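Local coordinates for protein tyrosine--tRNA ligase, mitochondrial (Emericella nidulans, PDB 5IHX) that probably attaches L-tyrosine to mitochondrial tRNA(Tyr) at the expense of ATP, as a class I aminoacyl-tRNA synthetase, at residues A[183-188]-A[217-222]. Residues are numbered along the deposited sequence; the frame is centred on the assembly and turned at random.
Sequences RDLGAY and YPLMQA. With TYR (tyrosine), chain C.
The chi1 of Leu185 (174°) sets its CG opposite the backbone N, beside the carbonyl carbon, and its CD2 methyl meets Leu219, whose own CG stands anti to the carbonyl carbon (chi1 -79°); the two side chains meet at an oblique angle. This is a small, buried helix-to-helix contact in the Rossmann-fold catalytic domain of a class I synthetase, between helices 178-186 and 212-229. One methyl does most of the touching: Leu185 CD2 lies 3.8 Å from Leu219 O. The same CD2 is 4.1 Å from Leu219 CB, and it also approaches Ala222 CB. Gly186 CA comes near Leu219 CD2, while the backbone of Gly186 hydrogen-bonds to the second subunit, whose Phe212 packs on Leu219, so the contact itself forms part of the dimer interface. No hydrogen bond joins the two segments.

Helix 212-229 also lines the tyrosine pocket. Gln221 lays its amide against the substrate ring, with NE2 3.3 Å from CE1 of the bound tyrosine, and Gln236 accepts a hydrogen bond from NE2, which would help fix the turn of the amide. The ligand ammonium donates to Gln221 OE1 at 2.9 Å and, near the plane of the Tyr217 ring at its edge, to Tyr217 OH at 2.8 Å.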
ATOM      1  N   ARG A 183       4.244  -6.458   5.976  1.00 37.26           N
ATOM      2  CA  ARG A 183       4.907  -7.405   6.866  1.00 42.30           C
ATOM      3  C   ARG A 183       3.945  -8.482   7.365  1.00 47.61           C
ATOM      4  O   ARG A 183       4.266  -9.671   7.343  1.00 53.28           O
ATOM      5  CB  ARG A 183       5.523  -6.675   8.065  1.00 43.30           C
ATOM      6  CG  ARG A 183       5.841  -7.590   9.244  1.00 52.33           C
ATOM      7  CD  ARG A 183       6.654  -6.887  10.313  1.00 57.66           C
ATOM      8  NE  ARG A 183       5.945  -5.737  10.868  1.00 72.91           N
ATOM      9  CZ  ARG A 183       4.944  -5.826  11.740  1.00 75.76           C
ATOM     10  NH1 ARG A 183       4.521  -7.014  12.153  1.00 80.61           N
ATOM     11  NH2 ARG A 183       4.358  -4.729  12.194  1.00 75.39           N
ATOM     12  N   ASP A 184       2.765  -8.061   7.813  1.00 44.02           N
ATOM     13  CA  ASP A 184       1.833  -8.963   8.492  1.00 42.09           C
ATOM     14  C   ASP A 184       0.829  -9.632   7.554  1.00 41.69           C
ATOM     15  O   ASP A 184       0.211 -10.630   7.925  1.00 45.01           O
ATOM     16  CB  ASP A 184       1.071  -8.198   9.581  1.00 46.75           C
ATOM     17  CG  ASP A 184       1.948  -7.838  10.769  1.00 55.83           C
ATOM     18  OD1 ASP A 184       2.961  -8.533  11.005  1.00 55.05           O
ATOM     19  OD2 ASP A 184       1.620  -6.858  11.471  1.00 64.35           O
ATOM     20  N   LEU A 185       0.668  -9.089   6.350  1.00 37.57           N
ATOM     21  CA  LEU A 185      -0.297  -9.632   5.394  1.00 43.39           C
ATOM     22  C   LEU A 185       0.280  -9.760   3.988  1.00 31.95           C
ATOM     23  O   LEU A 185       0.261 -10.843   3.405  1.00 38.96           O
ATOM     24  CB  LEU A 185      -1.558  -8.760   5.358  1.00 35.18           C
ATOM     25  CG  LEU A 185      -2.602  -9.119   4.296  1.00 32.59           C
ATOM     26  CD1 LEU A 185      -3.057 -10.564   4.434  1.00 39.73           C
ATOM     27  CD2 LEU A 185      -3.793  -8.176   4.384  1.00 37.22           C
ATOM     28  N   GLY A 186       0.797  -8.659   3.449  1.00 31.00           N
ATOM     29  CA  GLY A 186       1.259  -8.624   2.071  1.00 35.82           C
ATOM     30  C   GLY A 186       2.312  -9.664   1.730  1.00 40.17           C
ATOM     31  O   GLY A 186       2.355 -10.173   0.610  1.00 40.17           O
ATOM     32  N   ALA A 187       3.162  -9.988   2.699  1.00 37.63           N
ATOM     33  CA  ALA A 187       4.255 -10.930   2.475  1.00 42.14           C
ATOM     34  C   ALA A 187       3.753 -12.361   2.298  1.00 39.91           C
ATOM     35  O   ALA A 187       4.467 -13.213   1.769  1.00 48.31           O
ATOM     36  CB  ALA A 187       5.247 -10.861   3.627  1.00 40.31           C
ATOM     37  N   TYR A 188       2.524 -12.618   2.739  1.00 42.08           N
ATOM     38  CA  TYR A 188       1.968 -13.970   2.751  1.00 37.80           C
ATOM     39  C   TYR A 188       0.872 -14.163   1.704  1.00 38.07           C
ATOM     40  O   TYR A 188       0.279 -15.237   1.615  1.00 50.31           O
ATOM     41  CB  TYR A 188       1.418 -14.288   4.139  1.00 35.46           C
ATOM     42  CG  TYR A 188       2.398 -14.008   5.254  1.00 43.67           C
ATOM     43  CD1 TYR A 188       3.483 -14.844   5.479  1.00 47.57           C
ATOM     44  CD2 TYR A 188       2.243 -12.901   6.077  1.00 52.46           C
ATOM     45  CE1 TYR A 188       4.383 -14.588   6.497  1.00 47.99           C
ATOM     46  CE2 TYR A 188       3.136 -12.636   7.095  1.00 54.36           C
ATOM     47  CZ  TYR A 188       4.206 -13.482   7.300  1.00 52.25           C
ATOM     48  OH  TYR A 188       5.098 -13.219   8.315  1.00 56.10           O
ATOM     49  N   TYR A 217      -7.452  -3.075  -2.732  1.00 41.38           N
ATOM     50  CA  TYR A 217      -8.676  -2.902  -1.946  1.00 36.67           C
ATOM     51  C   TYR A 217      -9.044  -4.143  -1.117  1.00 30.36           C
ATOM     52  O   TYR A 217      -9.376  -4.014   0.061  1.00 35.61           O
ATOM     53  CB  TYR A 217      -9.849  -2.512  -2.856  1.00 43.09           C
ATOM     54  CG  TYR A 217     -11.105  -2.147  -2.093  1.00 45.02           C
ATOM     55  CD1 TYR A 217     -11.402  -0.818  -1.820  1.00 49.01           C
ATOM     56  CD2 TYR A 217     -11.986  -3.122  -1.637  1.00 42.54           C
ATOM     57  CE1 TYR A 217     -12.539  -0.469  -1.122  1.00 47.52           C
ATOM     58  CE2 TYR A 217     -13.127  -2.781  -0.938  1.00 42.17           C
ATOM     59  CZ  TYR A 217     -13.399  -1.452  -0.682  1.00 52.21           C
ATOM     60  OH  TYR A 217     -14.532  -1.100   0.015  1.00 56.83           O
ATOM     61  N   PRO A 218      -8.998  -5.344  -1.722  1.00 28.69           N
ATOM     62  CA  PRO A 218      -9.295  -6.549  -0.934  1.00 36.36           C
ATOM     63  C   PRO A 218      -8.442  -6.675   0.331  1.00 35.58           C
ATOM     64  O   PRO A 218      -8.938  -7.147   1.355  1.00 33.50           O
ATOM     65  CB  PRO A 218      -8.988  -7.696  -1.900  1.00 38.60           C
ATOM     66  CG  PRO A 218      -9.079  -7.118  -3.251  1.00 38.30           C
ATOM     67  CD  PRO A 218      -8.804  -5.650  -3.153  1.00 32.73           C
ATOM     68  N   LEU A 219      -7.178  -6.267   0.258  1.00 34.40           N
ATOM     69  CA  LEU A 219      -6.289  -6.362   1.411  1.00 35.02           C
ATOM     70  C   LEU A 219      -6.700  -5.364   2.492  1.00 30.08           C
ATOM     71  O   LEU A 219      -6.545  -5.632   3.685  1.00 39.10           O
ATOM     72  CB  LEU A 219      -4.830  -6.128   1.000  1.00 32.11           C
ATOM     73  CG  LEU A 219      -4.110  -7.311   0.344  1.00 35.72           C
ATOM     74  CD1 LEU A 219      -4.576  -7.525  -1.088  1.00 44.06           C
ATOM     75  CD2 LEU A 219      -2.596  -7.121   0.397  1.00 38.52           C
ATOM     76  N   MET A 220      -7.224  -4.216   2.079  1.00 30.79           N
ATOM     77  CA  MET A 220      -7.705  -3.226   3.038  1.00 33.52           C
ATOM     78  C   MET A 220      -8.950  -3.729   3.765  1.00 26.51           C
ATOM     79  O   MET A 220      -9.066  -3.587   4.983  1.00 32.68           O
ATOM     80  CB  MET A 220      -8.010  -1.899   2.342  1.00 29.23           C
ATOM     81  CG  MET A 220      -6.786  -1.197   1.783  1.00 38.55           C
ATOM     82  SD  MET A 220      -7.184   0.391   1.027  1.00 42.55           S
ATOM     83  CE  MET A 220      -7.560   1.385   2.471  1.00 46.21           C
ATOM     84  N   GLN A 221      -9.878  -4.318   3.019  1.00 30.46           N
ATOM     85  CA  GLN A 221     -11.074  -4.899   3.620  1.00 35.39           C
ATOM     86  C   GLN A 221     -10.690  -6.028   4.571  1.00 33.65           C
ATOM     87  O   GLN A 221     -11.283  -6.185   5.639  1.00 30.53           O
ATOM     88  CB  GLN A 221     -12.037  -5.407   2.547  1.00 42.86           C
ATOM     89  CG  GLN A 221     -13.363  -5.910   3.121  1.00 54.14           C
ATOM     90  CD  GLN A 221     -14.528  -5.798   2.148  1.00 56.53           C
ATOM     91  OE1 GLN A 221     -14.485  -5.032   1.185  1.00 45.84           O
ATOM     92  NE2 GLN A 221     -15.582  -6.564   2.405  1.00 52.66           N
ATOM     93  N   ALA A 222      -9.699  -6.817   4.172  1.00 28.15           N
ATOM     94  CA  ALA A 222      -9.218  -7.912   5.004  1.00 24.31           C
ATOM     95  C   ALA A 222      -8.623  -7.367   6.292  1.00 26.14           C
ATOM     96  O   ALA A 222      -8.854  -7.908   7.374  1.00 34.35           O
ATOM     97  CB  ALA A 222      -8.188  -8.737   4.257  1.00 34.32           C
TER
HETATM   98  N   TYR C 501     -16.444  -3.090   0.276  1.00 56.37           N
HETATM   99  CA  TYR C 501     -17.849  -2.981   0.765  1.00 53.00           C
HETATM  100  C   TYR C 501     -18.751  -2.370  -0.301  1.00 64.03           C
HETATM  101  O   TYR C 501     -19.956  -2.625  -0.341  1.00 65.23           O
HETATM  102  CB  TYR C 501     -17.907  -2.144   2.044  1.00 42.72           C
HETATM  103  CG  TYR C 501     -16.908  -2.575   3.089  1.00 46.65           C
HETATM  104  CD1 TYR C 501     -17.015  -3.814   3.709  1.00 37.83           C
HETATM  105  CD2 TYR C 501     -15.855  -1.747   3.456  1.00 41.38           C
HETATM  106  CE1 TYR C 501     -16.107  -4.214   4.664  1.00 42.87           C
HETATM  107  CE2 TYR C 501     -14.941  -2.137   4.410  1.00 40.14           C
HETATM  108  CZ  TYR C 501     -15.072  -3.372   5.012  1.00 45.09           C
HETATM  109  OH  TYR C 501     -14.163  -3.768   5.963  1.00 52.22           O
HETATM  110  OXT TYR C 501     -18.292  -1.600  -1.145  1.00 60.43           O